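Transcriptional activator TenA-1 (Sulfolobus solfataricus P2, PDB 2QZC) is a putative TenA-like thiaminase with an all-helical heme oxygenase-like fold, probably acting on thiamin-related compounds despite its name as a transcriptional activator. Local coordinates at residues R42-Q47 with D204-K209; E26-M31 with D146-S151; G49-D54 with Y113-H118; E87-L92 with K157-F162. All blocks are in the same frame, centred on the assembly; numbering follows the deposited sequence. Where two conformers were deposited one is given.

Interaction 1 of 4, residues R42-Q47 with D204-K209; sequences RYYLIQ and DASLRK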
loop_
_atom_site.group_PDB
_atom_site.type_symbol
_atom_site.label_atom_id
_atom_site.label_comp_id
_atom_site.label_asym_id
_atom_site.label_seq_id
_atom_site.Cartn_x
_atom_site.Cartn_y
_atom_site.Cartn_z
ATOM N N ARG A 42 12.182 26.460 -2.588
ATOM C CA ARG A 42 10.808 26.364 -3.055
ATOM C C ARG A 42 10.740 25.510 -4.324
ATOM O O ARG A 42 9.892 24.621 -4.426
ATOM C CB ARG A 42 10.225 27.750 -3.311
ATOM C CG ARG A 42 8.806 27.718 -3.690
ATOM C CD ARG A 42 8.191 29.116 -3.886
ATOM N NE ARG A 42 6.787 28.984 -4.280
ATOM C CZ ARG A 42 6.339 28.903 -5.535
ATOM N NH1 ARG A 42 7.151 28.959 -6.580
ATOM N NH2 ARG A 42 5.033 28.768 -5.741
ATOM N N TYR A 43 11.649 25.763 -5.259
ATOM C CA TYR A 43 11.734 24.998 -6.515
ATOM C C TYR A 43 11.896 23.507 -6.151
ATOM O O TYR A 43 11.193 22.609 -6.710
ATOM C CB TYR A 43 12.938 25.446 -7.328
ATOM C CG TYR A 43 13.199 24.629 -8.564
ATOM C CD1 TYR A 43 13.855 23.405 -8.492
ATOM C CD2 TYR A 43 12.759 25.056 -9.820
ATOM C CE1 TYR A 43 14.090 22.660 -9.623
ATOM C CE2 TYR A 43 13.001 24.306 -10.980
ATOM C CZ TYR A 43 13.664 23.086 -10.859
ATOM O OH TYR A 43 13.912 22.324 -11.975
ATOM N N TYR A 44 12.833 23.233 -5.235
ATOM C CA TYR A 44 13.109 21.858 -4.763
ATOM C C TYR A 44 11.848 21.209 -4.187
ATOM O O TYR A 44 11.497 20.044 -4.485
ATOM C CB TYR A 44 14.260 21.840 -3.715
ATOM C CG TYR A 44 14.270 20.585 -2.873
ATOM C CD1 TYR A 44 14.745 19.378 -3.394
ATOM C CD2 TYR A 44 13.775 20.602 -1.578
ATOM C CE1 TYR A 44 14.683 18.219 -2.624
ATOM C CE2 TYR A 44 13.742 19.460 -0.800
ATOM C CZ TYR A 44 14.187 18.271 -1.335
ATOM O OH TYR A 44 14.105 17.126 -0.559
ATOM N N LEU A 45 11.167 21.924 -3.284
ATOM C CA LEU A 45 9.983 21.371 -2.618
ATOM C C LEU A 45 8.884 21.007 -3.592
ATOM O O LEU A 45 8.161 19.993 -3.379
ATOM C CB LEU A 45 9.391 22.320 -1.575
ATOM C CG LEU A 45 10.066 22.297 -0.225
ATOM C CD1 LEU A 45 9.268 23.285 0.663
ATOM C CD2 LEU A 45 10.164 20.880 0.445
ATOM N N ILE A 46 8.727 21.799 -4.644
ATOM C CA ILE A 46 7.728 21.506 -5.658
ATOM C C ILE A 46 8.114 20.222 -6.403
ATOM O O ILE A 46 7.300 19.287 -6.528
ATOM C CB ILE A 46 7.537 22.669 -6.614
ATOM C CG1 ILE A 46 6.940 23.889 -5.878
ATOM C CG2 ILE A 46 6.636 22.277 -7.791
ATOM C CD1 ILE A 46 7.068 25.203 -6.727
ATOM N N GLN A 47 9.384 20.110 -6.805
ATOM C CA GLN A 47 9.828 18.862 -7.452
ATOM C C GLN A 47 9.700 17.673 -6.512
ATOM O O GLN A 47 9.301 16.573 -6.935
ATOM C CB GLN A 47 11.286 18.975 -7.947
ATOM C CG GLN A 47 11.444 19.922 -9.111
ATOM C CD GLN A 47 10.613 19.576 -10.317
ATOM O OE1 GLN A 47 10.750 18.477 -10.878
ATOM N NE2 GLN A 47 9.687 20.486 -10.702
ATOM N N ASP A 204 21.468 19.025 -7.864
ATOM C CA ASP A 204 22.087 19.823 -8.967
ATOM C C ASP A 204 20.992 20.629 -9.710
ATOM O O ASP A 204 21.105 21.833 -9.989
ATOM C CB ASP A 204 22.772 18.942 -10.085
ATOM C CG ASP A 204 24.065 18.145 -9.663
ATOM O OD1 ASP A 204 24.681 18.496 -8.654
ATOM O OD2 ASP A 204 24.442 17.130 -10.388
ATOM N N ALA A 205 19.937 19.921 -10.090
ATOM C CA ALA A 205 18.852 20.488 -10.885
ATOM C C ALA A 205 18.086 21.568 -10.129
ATOM O O ALA A 205 17.592 22.534 -10.747
ATOM C CB ALA A 205 17.908 19.377 -11.360
ATOM N N SER A 206 18.010 21.428 -8.801
ATOM C CA SER A 206 17.368 22.433 -7.959
ATOM C C SER A 206 18.275 23.668 -7.852
ATOM O O SER A 206 17.780 24.792 -7.970
ATOM C CB SER A 206 16.970 21.861 -6.603
ATOM O OG SER A 206 15.822 21.021 -6.721
ATOM N N LEU A 207 19.583 23.496 -7.623
ATOM C CA LEU A 207 20.490 24.673 -7.586
ATOM C C LEU A 207 20.426 25.497 -8.880
ATOM O O LEU A 207 20.501 26.721 -8.849
ATOM C CB LEU A 207 21.929 24.237 -7.268
ATOM C CG LEU A 207 22.205 23.702 -5.876
ATOM C CD1 LEU A 207 23.668 23.201 -5.752
ATOM C CD2 LEU A 207 21.912 24.755 -4.800
ATOM N N ARG A 208 20.252 24.828 -10.021
ATOM C CA ARG A 208 20.176 25.477 -11.323
ATOM C C ARG A 208 18.770 25.942 -11.680
ATOM O O ARG A 208 18.606 26.685 -12.664
ATOM C CB ARG A 208 20.612 24.500 -12.420
ATOM C CG ARG A 208 22.070 24.065 -12.387
ATOM C CD ARG A 208 22.434 23.334 -13.657
ATOM N NE ARG A 208 21.677 22.088 -13.816
ATOM C CZ ARG A 208 22.120 20.856 -13.595
ATOM N NH1 ARG A 208 23.351 20.598 -13.230
ATOM N NH2 ARG A 208 21.297 19.822 -13.759
ATOM N N LYS A 209 17.743 25.490 -10.946
ATOM C CA LYS A 209 16.349 25.679 -11.317
ATOM C C LYS A 209 16.138 25.256 -12.774
ATOM O O LYS A 209 15.673 26.034 -13.612
ATOM C CB LYS A 209 15.831 27.093 -11.013
ATOM C CG LYS A 209 15.848 27.394 -9.523
ATOM C CD LYS A 209 15.004 28.619 -9.115
ATOM C CE LYS A 209 15.379 29.855 -9.847
ATOM N NZ LYS A 209 14.368 30.927 -9.480
#

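Interaction 2 of 4, residues E26-M31 with D146-S151; sequences EFILKM and DYVIDS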
loop_
_atom_site.group_PDB
_atom_site.type_symbol
_atom_site.label_atom_id
_atom_site.label_comp_id
_atom_site.label_asym_id
_atom_site.label_seq_id
_atom_site.Cartn_x
_atom_site.Cartn_y
_atom_site.Cartn_z
ATOM N N GLU A 26 26.471 20.276 -2.049
ATOM C CA GLU A 26 26.402 21.741 -1.903
ATOM C C GLU A 26 25.027 22.200 -1.402
ATOM O O GLU A 26 24.921 23.045 -0.514
ATOM C CB GLU A 26 26.709 22.405 -3.238
ATOM C CG GLU A 26 26.599 23.933 -3.259
ATOM C CD GLU A 26 26.954 24.550 -4.599
ATOM O OE1 GLU A 26 27.345 23.830 -5.545
ATOM O OE2 GLU A 26 26.814 25.791 -4.692
ATOM N N PHE A 27 23.960 21.664 -1.986
ATOM C CA PHE A 27 22.589 22.023 -1.605
ATOM C C PHE A 27 22.396 21.820 -0.099
ATOM O O PHE A 27 21.818 22.669 0.579
ATOM C CB PHE A 27 21.586 21.160 -2.394
ATOM C CG PHE A 27 20.138 21.537 -2.206
ATOM C CD1 PHE A 27 19.408 21.122 -1.076
ATOM C CD2 PHE A 27 19.453 22.227 -3.191
ATOM C CE1 PHE A 27 18.040 21.417 -0.937
ATOM C CE2 PHE A 27 18.098 22.531 -3.057
ATOM C CZ PHE A 27 17.393 22.128 -1.913
ATOM N N ILE A 28 22.830 20.670 0.404
ATOM C CA ILE A 28 22.727 20.324 1.824
ATOM C C ILE A 28 23.623 21.202 2.703
ATOM O O ILE A 28 23.191 21.636 3.785
ATOM C CB ILE A 28 23.065 18.835 2.036
ATOM C CG1 ILE A 28 21.931 18.007 1.399
ATOM C CG2 ILE A 28 23.311 18.483 3.529
ATOM C CD1 ILE A 28 22.371 16.551 1.143
ATOM N N LEU A 29 24.851 21.459 2.253
ATOM C CA LEU A 29 25.764 22.344 2.996
ATOM C C LEU A 29 25.166 23.732 3.133
ATOM O O LEU A 29 25.300 24.354 4.201
ATOM C CB LEU A 29 27.127 22.421 2.309
ATOM C CG LEU A 29 27.903 21.111 2.117
ATOM C CD1 LEU A 29 29.304 21.327 1.436
ATOM C CD2 LEU A 29 28.013 20.333 3.434
ATOM N N LYS A 30 24.473 24.212 2.095
ATOM C CA LYS A 30 23.829 25.529 2.124
ATOM C C LYS A 30 22.572 25.523 2.987
ATOM O O LYS A 30 22.203 26.564 3.536
ATOM C CB LYS A 30 23.571 26.088 0.740
ATOM C CG LYS A 30 24.858 26.315 -0.049
ATOM C CD LYS A 30 24.633 27.003 -1.374
ATOM C CE LYS A 30 24.407 28.511 -1.186
ATOM N NZ LYS A 30 25.562 29.252 -0.524
HETATM N N MSE A 31 21.888 24.373 3.109
HETATM C CA MSE A 31 20.790 24.271 4.092
HETATM C C MSE A 31 21.344 24.362 5.526
HETATM O O MSE A 31 20.778 25.045 6.381
HETATM C CB MSE A 31 19.941 22.985 3.941
HETATM C CG MSE A 31 19.001 23.066 2.794
HETATM SE SE MSE A 31 17.621 21.688 2.916
HETATM C CE MSE A 31 18.689 20.222 2.658
ATOM N N ASP A 146 19.551 14.355 10.035
ATOM C CA ASP A 146 20.362 14.438 11.281
ATOM C C ASP A 146 21.400 15.558 11.215
ATOM O O ASP A 146 21.767 16.128 12.264
ATOM C CB ASP A 146 21.086 13.135 11.574
ATOM C CG ASP A 146 20.151 11.998 11.909
ATOM O OD1 ASP A 146 18.952 12.203 12.226
ATOM O OD2 ASP A 146 20.658 10.856 11.847
ATOM N N TYR A 147 21.892 15.867 10.025
ATOM C CA TYR A 147 22.870 16.922 9.822
ATOM C C TYR A 147 22.238 18.313 9.796
ATOM O O TYR A 147 22.646 19.239 10.520
ATOM C CB TYR A 147 23.644 16.662 8.543
ATOM C CG TYR A 147 24.705 17.675 8.215
ATOM C CD1 TYR A 147 25.823 17.829 9.014
ATOM C CD2 TYR A 147 24.604 18.454 7.075
ATOM C CE1 TYR A 147 26.818 18.782 8.674
ATOM C CE2 TYR A 147 25.569 19.384 6.728
ATOM C CZ TYR A 147 26.674 19.542 7.517
ATOM O OH TYR A 147 27.617 20.484 7.125
ATOM N N VAL A 148 21.215 18.467 8.968
ATOM C CA VAL A 148 20.580 19.749 8.738
ATOM C C VAL A 148 19.747 20.265 9.909
ATOM O O VAL A 148 19.498 21.488 9.994
ATOM C CB VAL A 148 19.774 19.705 7.402
ATOM C CG1 VAL A 148 18.991 21.021 7.078
ATOM C CG2 VAL A 148 20.708 19.377 6.221
ATOM N N ILE A 149 19.354 19.388 10.842
ATOM C CA ILE A 149 18.573 19.826 12.033
ATOM C C ILE A 149 19.304 20.887 12.857
ATOM O O ILE A 149 18.646 21.657 13.548
ATOM C CB ILE A 149 18.141 18.602 12.909
ATOM C CG1 ILE A 149 17.019 18.957 13.888
ATOM C CG2 ILE A 149 19.339 17.934 13.584
ATOM C CD1 ILE A 149 15.735 19.395 13.248
ATOM N N ASP A 150 20.639 20.922 12.769
ATOM C CA ASP A 150 21.432 21.931 13.478
ATOM C C ASP A 150 21.518 23.275 12.766
ATOM O O ASP A 150 22.189 24.189 13.265
ATOM C CB ASP A 150 22.829 21.396 13.762
ATOM C CG ASP A 150 22.807 20.215 14.716
ATOM O OD1 ASP A 150 21.927 20.147 15.605
ATOM O OD2 ASP A 150 23.675 19.349 14.562
ATOM N N SER A 151 20.900 23.418 11.593
ATOM C CA SER A 151 20.859 24.691 10.890
ATOM C C SER A 151 20.321 25.821 11.763
ATOM O O SER A 151 19.389 25.606 12.522
ATOM C CB SER A 151 19.909 24.597 9.679
ATOM O OG SER A 151 19.938 25.784 8.892
#

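Interaction 3 of 4, residues G49-D54 with Y113-H118; sequences GKYVED and YAYTRH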
loop_
_atom_site.group_PDB
_atom_site.type_symbol
_atom_site.label_atom_id
_atom_site.label_comp_id
_atom_site.label_asym_id
_atom_site.label_seq_id
_atom_site.Cartn_x
_atom_site.Cartn_y
_atom_site.Cartn_z
ATOM N N GLY A 49 7.532 17.319 -4.148
ATOM C CA GLY A 49 6.082 17.026 -4.053
ATOM C C GLY A 49 5.610 16.105 -5.170
ATOM O O GLY A 49 4.749 15.224 -4.967
ATOM N N LYS A 50 6.173 16.292 -6.357
ATOM C CA LYS A 50 5.863 15.430 -7.510
ATOM C C LYS A 50 6.513 14.067 -7.311
ATOM O O LYS A 50 5.883 13.022 -7.510
ATOM C CB LYS A 50 6.350 16.056 -8.807
ATOM C CG LYS A 50 5.735 17.438 -9.113
ATOM C CD LYS A 50 6.037 17.906 -10.517
ATOM C CE LYS A 50 5.216 17.228 -11.590
ATOM N NZ LYS A 50 3.762 17.581 -11.489
ATOM N N TYR A 51 7.793 14.069 -6.960
ATOM C CA TYR A 51 8.531 12.851 -6.748
ATOM C C TYR A 51 7.887 11.910 -5.725
ATOM O O TYR A 51 7.748 10.688 -5.949
ATOM C CB TYR A 51 9.990 13.180 -6.292
ATOM C CG TYR A 51 10.792 12.005 -5.865
ATOM C CD1 TYR A 51 11.544 11.282 -6.786
ATOM C CD2 TYR A 51 10.814 11.572 -4.513
ATOM C CE1 TYR A 51 12.287 10.157 -6.387
ATOM C CE2 TYR A 51 11.551 10.486 -4.131
ATOM C CZ TYR A 51 12.305 9.767 -5.076
ATOM O OH TYR A 51 13.098 8.654 -4.757
ATOM N N VAL A 52 7.531 12.460 -4.566
ATOM C CA VAL A 52 7.003 11.634 -3.452
ATOM C C VAL A 52 5.738 10.904 -3.834
ATOM O O VAL A 52 5.548 9.735 -3.450
ATOM C CB VAL A 52 6.793 12.447 -2.170
ATOM C CG1 VAL A 52 5.966 11.675 -1.115
ATOM C CG2 VAL A 52 8.151 12.814 -1.609
ATOM N N GLU A 53 4.864 11.540 -4.612
ATOM C CA GLU A 53 3.644 10.843 -5.026
ATOM C C GLU A 53 3.998 9.654 -5.944
ATOM O O GLU A 53 3.448 8.551 -5.827
ATOM C CB GLU A 53 2.657 11.792 -5.712
ATOM C CG GLU A 53 1.346 11.057 -6.047
ATOM C CD GLU A 53 0.311 11.897 -6.753
ATOM O OE1 GLU A 53 0.350 13.120 -6.606
ATOM O OE2 GLU A 53 -0.556 11.328 -7.448
ATOM N N ASP A 54 4.891 9.868 -6.913
ATOM C CA ASP A 54 5.317 8.747 -7.768
ATOM C C ASP A 54 6.043 7.660 -6.981
ATOM O O ASP A 54 5.872 6.471 -7.241
ATOM C CB ASP A 54 6.237 9.272 -8.890
ATOM C CG ASP A 54 5.499 10.040 -9.960
ATOM O OD1 ASP A 54 4.436 9.563 -10.427
ATOM O OD2 ASP A 54 6.027 11.087 -10.379
ATOM N N TYR A 113 11.973 13.503 -13.660
ATOM C CA TYR A 113 11.226 12.626 -14.579
ATOM C C TYR A 113 11.905 11.268 -14.687
ATOM O O TYR A 113 11.327 10.184 -14.504
ATOM C CB TYR A 113 11.054 13.276 -15.963
ATOM C CG TYR A 113 10.102 12.443 -16.811
ATOM C CD1 TYR A 113 8.739 12.536 -16.639
ATOM C CD2 TYR A 113 10.557 11.544 -17.727
ATOM C CE1 TYR A 113 7.856 11.742 -17.346
ATOM C CE2 TYR A 113 9.661 10.719 -18.453
ATOM C CZ TYR A 113 8.318 10.852 -18.264
ATOM O OH TYR A 113 7.435 10.018 -18.915
ATOM N N ALA A 114 13.209 11.294 -14.964
ATOM C CA ALA A 114 13.976 10.063 -15.095
ATOM C C ALA A 114 13.981 9.227 -13.814
ATOM O O ALA A 114 13.842 7.989 -13.852
ATOM C CB ALA A 114 15.449 10.415 -15.488
ATOM N N TYR A 115 14.162 9.890 -12.689
ATOM C CA TYR A 115 14.269 9.226 -11.392
ATOM C C TYR A 115 12.954 8.520 -11.048
ATOM O O TYR A 115 12.931 7.326 -10.638
ATOM C CB TYR A 115 14.681 10.219 -10.333
ATOM C CG TYR A 115 15.125 9.682 -8.976
ATOM C CD1 TYR A 115 15.274 8.323 -8.678
ATOM C CD2 TYR A 115 15.536 10.603 -8.006
ATOM C CE1 TYR A 115 15.725 7.885 -7.432
ATOM C CE2 TYR A 115 16.020 10.165 -6.768
ATOM C CZ TYR A 115 16.114 8.799 -6.482
ATOM O OH TYR A 115 16.571 8.394 -5.243
ATOM N N THR A 116 11.858 9.252 -11.228
ATOM C CA THR A 116 10.556 8.611 -10.980
ATOM C C THR A 116 10.325 7.422 -11.917
ATOM O O THR A 116 9.826 6.389 -11.489
ATOM C CB THR A 116 9.403 9.620 -11.017
ATOM O OG1 THR A 116 9.315 10.199 -12.324
ATOM C CG2 THR A 116 9.533 10.681 -9.919
ATOM N N ARG A 117 10.658 7.562 -13.213
ATOM C CA ARG A 117 10.477 6.444 -14.137
ATOM C C ARG A 117 11.370 5.252 -13.802
ATOM O O ARG A 117 10.991 4.082 -14.036
ATOM C CB ARG A 117 10.558 6.894 -15.607
ATOM C CG ARG A 117 9.248 7.391 -16.164
ATOM C CD ARG A 117 8.599 8.501 -15.379
ATOM N NE ARG A 117 7.345 8.928 -15.988
ATOM C CZ ARG A 117 6.457 9.718 -15.392
ATOM N NH1 ARG A 117 6.659 10.203 -14.179
ATOM N NH2 ARG A 117 5.378 10.059 -16.064
ATOM N N HIS A 118 12.548 5.523 -13.249
ATOM C CA HIS A 118 13.488 4.480 -12.739
ATOM C C HIS A 118 12.801 3.659 -11.623
ATOM O O HIS A 118 12.802 2.430 -11.640
ATOM C CB HIS A 118 14.744 5.219 -12.237
ATOM C CG HIS A 118 15.722 4.429 -11.414
ATOM N ND1 HIS A 118 16.583 3.484 -11.940
ATOM C CD2 HIS A 118 16.054 4.566 -10.107
ATOM C CE1 HIS A 118 17.392 3.078 -10.971
ATOM N NE2 HIS A 118 17.102 3.724 -9.862
HETATM O O HOH W 1 3.642 9.855 -13.076
#

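Interaction 4 of 4, residues E87-L92 with K157-F162; sequences ETHGKL and KTWASF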
loop_
_atom_site.group_PDB
_atom_site.type_symbol
_atom_site.label_atom_id
_atom_site.label_comp_id
_atom_site.label_asym_id
_atom_site.label_seq_id
_atom_site.Cartn_x
_atom_site.Cartn_y
_atom_site.Cartn_z
ATOM N N GLU A 87 2.158 17.172 8.196
ATOM C CA GLU A 87 2.106 18.394 9.025
ATOM C C GLU A 87 3.308 19.320 8.790
ATOM O O GLU A 87 3.128 20.525 8.587
ATOM C CB GLU A 87 2.032 18.036 10.509
ATOM N N THR A 88 4.515 18.746 8.802
ATOM C CA THR A 88 5.766 19.485 8.551
ATOM C C THR A 88 5.762 20.102 7.147
ATOM O O THR A 88 6.040 21.303 6.992
ATOM C CB THR A 88 7.044 18.578 8.721
ATOM O OG1 THR A 88 7.144 18.122 10.081
ATOM C CG2 THR A 88 8.335 19.330 8.344
ATOM N N HIS A 89 5.440 19.285 6.138
ATOM C CA HIS A 89 5.383 19.778 4.761
ATOM C C HIS A 89 4.263 20.799 4.566
ATOM O O HIS A 89 4.455 21.757 3.828
ATOM C CB HIS A 89 5.364 18.634 3.721
ATOM C CG HIS A 89 6.705 17.980 3.542
ATOM N ND1 HIS A 89 7.111 16.888 4.283
ATOM C CD2 HIS A 89 7.746 18.295 2.735
ATOM C CE1 HIS A 89 8.336 16.549 3.922
ATOM N NE2 HIS A 89 8.752 17.398 2.999
ATOM N N GLY A 90 3.134 20.635 5.268
ATOM C CA GLY A 90 2.037 21.622 5.218
ATOM C C GLY A 90 2.464 23.004 5.677
ATOM O O GLY A 90 2.130 24.004 5.045
ATOM N N LYS A 91 3.216 23.053 6.773
ATOM C CA LYS A 91 3.764 24.292 7.307
ATOM C C LYS A 91 4.725 24.935 6.317
ATOM O O LYS A 91 4.657 26.153 6.078
ATOM C CB LYS A 91 4.525 24.046 8.626
ATOM N N LEU A 92 5.621 24.121 5.747
ATOM C CA LEU A 92 6.552 24.625 4.749
ATOM C C LEU A 92 5.817 25.111 3.512
ATOM O O LEU A 92 6.168 26.147 2.961
ATOM C CB LEU A 92 7.567 23.549 4.319
ATOM C CG LEU A 92 8.555 22.996 5.350
ATOM C CD1 LEU A 92 9.293 21.786 4.772
ATOM C CD2 LEU A 92 9.512 24.075 5.772
ATOM N N LYS A 157 15.608 23.884 9.427
ATOM C CA LYS A 157 15.456 23.100 10.643
ATOM C C LYS A 157 14.086 22.388 10.645
ATOM O O LYS A 157 13.973 21.222 11.027
ATOM C CB LYS A 157 15.609 24.024 11.886
ATOM C CG LYS A 157 15.562 23.305 13.207
ATOM C CD LYS A 157 15.674 24.262 14.427
ATOM C CE LYS A 157 17.005 24.896 14.559
ATOM N NZ LYS A 157 18.139 23.949 14.806
ATOM N N THR A 158 13.046 23.104 10.232
ATOM C CA THR A 158 11.688 22.518 10.160
ATOM C C THR A 158 11.642 21.346 9.179
ATOM O O THR A 158 11.112 20.277 9.509
ATOM C CB THR A 158 10.637 23.561 9.756
ATOM O OG1 THR A 158 10.593 24.612 10.744
ATOM C CG2 THR A 158 9.229 22.936 9.649
ATOM N N TRP A 159 12.210 21.551 7.990
ATOM C CA TRP A 159 12.272 20.470 6.992
ATOM C C TRP A 159 13.003 19.271 7.562
ATOM O O TRP A 159 12.511 18.133 7.482
ATOM C CB TRP A 159 12.992 20.987 5.744
ATOM C CG TRP A 159 13.255 19.925 4.686
ATOM C CD1 TRP A 159 12.408 19.533 3.680
ATOM C CD2 TRP A 159 14.453 19.189 4.517
ATOM N NE1 TRP A 159 12.992 18.555 2.942
ATOM C CE2 TRP A 159 14.241 18.305 3.419
ATOM C CE3 TRP A 159 15.659 19.117 5.213
ATOM C CZ2 TRP A 159 15.221 17.410 2.986
ATOM C CZ3 TRP A 159 16.608 18.210 4.822
ATOM C CH2 TRP A 159 16.395 17.368 3.689
ATOM N N ALA A 160 14.177 19.510 8.154
ATOM C CA ALA A 160 15.004 18.443 8.706
ATOM C C ALA A 160 14.364 17.700 9.861
ATOM O O ALA A 160 14.600 16.489 10.017
ATOM C CB ALA A 160 16.398 18.959 9.116
ATOM N N SER A 161 13.514 18.383 10.635
ATOM C CA SER A 161 12.915 17.770 11.830
ATOM C C SER A 161 12.081 16.559 11.486
ATOM O O SER A 161 12.029 15.623 12.287
ATOM C CB SER A 161 12.102 18.786 12.630
ATOM O OG SER A 161 10.929 19.166 11.932
ATOM N N PHE A 162 11.447 16.542 10.302
ATOM C CA PHE A 162 10.720 15.345 9.908
ATOM C C PHE A 162 11.658 14.126 9.729
ATOM O O PHE A 162 11.421 13.046 10.278
ATOM C CB PHE A 162 9.900 15.565 8.668
ATOM C CG PHE A 162 9.274 14.300 8.164
ATOM C CD1 PHE A 162 8.432 13.541 9.007
ATOM C CD2 PHE A 162 9.580 13.813 6.895
ATOM C CE1 PHE A 162 7.884 12.323 8.565
ATOM C CE2 PHE A 162 9.015 12.620 6.442
ATOM C CZ PHE A 162 8.168 11.874 7.284
HETATM O O HOH W 2 11.151 16.754 1.525
#

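Interaction 1 of 4, residues R42-Q47 with D204-K209
Tyr43 lays one face of its ring against the backbone of Lys209, and this is the main touch between segments 42-47 and 204-209. Lys209 CA sits 3.8 Å from the centroid of the Tyr43 ring, 17° off the normal, a CH-pi contact displaced toward the rim. The chain leaves helix 186-208 here, in a Schellman motif with positive phi at Lys209. The lysine chain then runs obliquely past the tyrosine, CB 3.9 Å from Tyr43 CD2, until NZ reaches a salt bridge with Asp39. At the ring's edge, near its plane, lies Ser206 OG, 3.6 Å from Tyr43 CD1. The same OG is 3.4 Å from Tyr44 CA and also lies at the edge of the Tyr44 ring, so the serine fits between two consecutive tyrosines. Tyr44 CG is trans to the backbone N (chi1 161°), which carries the ring away from the 204-209 segment toward a hydrogen bond between its OH and that of Tyr141. The Tyr43 hydroxyl is hydrogen-bonded to the Asp210 carbonyl and to Asn109 ND2. The segment axes, 9.0 Å apart, cross steeply at 134°; helix 26-32 packs on Ser206 through Phe27, and Phe202 of helix 186-208 touches Tyr44 and Gln47.

Interaction 2 of 4, residues E26-M31 with D146-S151
Ile28 is the first residue of helix 26-32 to meet the end of helix 127-148, and its CG2 branch does the touching. That methyl lies opposite the backbone N across the CA–CB bond and comes to 3.8 Å from Tyr147 CD2, at the edge of the ring and near its plane. It is equally close to Val148: CG2 of Ile28 and CG2 of Val148 are 3.8 Å apart, the two side chains crossing at about a right angle. Next in line, Leu29 starts out away from the partner, but its CD2 swings back to 3.7 Å from Tyr147 OH, at the exposed margin of the contact. Met31, present as selenomethionine, packs its CB 3.8 Å from Val148 CG1. Its carbonyl oxygen then takes the one direct hydrogen bond across the contact, from Ser151 OG at 2.7 Å, in the carbonyl plane with a C=O...donor angle of 157°. Ser151 closes a type I turn that begins at Val148, and its OG also accepts from the backbone N of Asn153. With an alanine in place of Ser151, the Met31 carbonyl would probably lack this donor and Asn153 N its side-chain acceptor. The contact joins short helix 26-32 to the C-terminal end of helix 127-148 in the all-helical TenA fold; beyond it, Met31 packs on Tyr156 and Trp159 of helix 154-164, while Ile28 touches Trp203 of helix 186-208.

Interaction 3 of 4, residues G49-D54 with Y113-H118
Tyr51 reaches across to Tyr115 and places its CE1 over the centre of that ring, 3.6 Å above the plane. Tyr51 OH lies over the same face, 3.5 Å from Tyr115 CZ. The ring planes meet at 48°, so the pair is oblique, with centroids 5.0 Å apart. Alongside, Thr116 CG2 wedges between the helices, 3.8 Å from Tyr51 CD1 and 3.6 Å from Asp54 OD2. Thr116 carries OG1 between its backbone N and carbonyl (chi1 63°), which turns the methyl to the aspartate. Arg117 was modelled in two conformers, and its bonds here are tentative: in one, NH1 donates to Thr116 OG1 in the guanidinium plane at 160°, makes a long salt bridge to Asp54 OD2, 4.0 Å, and weakly meets a water that donates to Asp54 OD1. In the next shell, Tyr108 and Tyr120 hydroxyls bond Asp54, and Glu199 holds Tyr115 OH. A leucine in place of Tyr115 would probably deprive Tyr51 of the flat surface beneath its CE1 and leave Glu199 without its phenolic mate. Two tyrosine hydroxyls and a water thus satisfy the buried Asp54 carboxylate, so its place beside the Thr116 methyl does not depend on the distant arginine.

Interaction 4 of 4, residues E87-L92 with K157-F162
Helices 85-95 and 154-164 form an antiparallel pair within the all-helical heme oxygenase-like fold, their segment axes 9.3 Å apart at 164°. The closest touch is made by Thr88, whose CG2 comes 3.2 Å from the carbonyl O of Thr158. The two threonine side chains pass each other in opposed senses, CG2 to CG2 at 3.9 Å. In Thr88 the methyl is trans to the backbone N, which points it at helix 154-164 while OG1, 4.0 Å from Phe162 CB, bonds back to the Lys84 carbonyl; Thr158 OG1 does likewise with Glu154. Ser161 OG donates to the Thr158 carbonyl at 2.7 Å, tilted 23° from its plane. One turn on from Thr88, Leu92 splits its methyls: CD1 lies at the edge of the Trp159 ring, 3.9 Å from Trp159 CB, and CD2 is turned to Thr158 CG2. His89, its ND1 tied to the Gly85 carbonyl, approaches Trp159 obliquely. Each threonine hydroxyl is thus bonded to a backbone carbonyl four residues earlier, leaving methyls and aromatic groups to make a mainly van der Waals interface; a water 2.9 Å from His89 NE2, accepting from Trp159 NE1 at 2.9 Å, is the polar link.

How the interactions relate
Interactions 1, 2 and 3 are mostly buried, though the first two have exposed margins at Lys209, Leu29 and Tyr147; interaction 4 is only partly buried. Helix 38-63 serves both interaction 1 and interaction 3, on adjoining segments. Phe27 of the 26-31 segment packs on Tyr44 and Ser206, joining interactions 1 and 2, while Leu45 and Tyr44 reach Leu92 and Trp159 of interaction 4. Lys157 NZ probably bonds the Ile149 carbonyl, tying interaction 4 to 2. Interactions 2 and 3 lie on opposite sides of the chain's centre. A tyrosine face meets a backbone CH in 1, two tyrosine rings meet in 3; 2 pairs apolar contacts, one tyrosine among them, with one direct hydrogen bond. Waters bridge 3 and 4, weakly on the arginine side in 3.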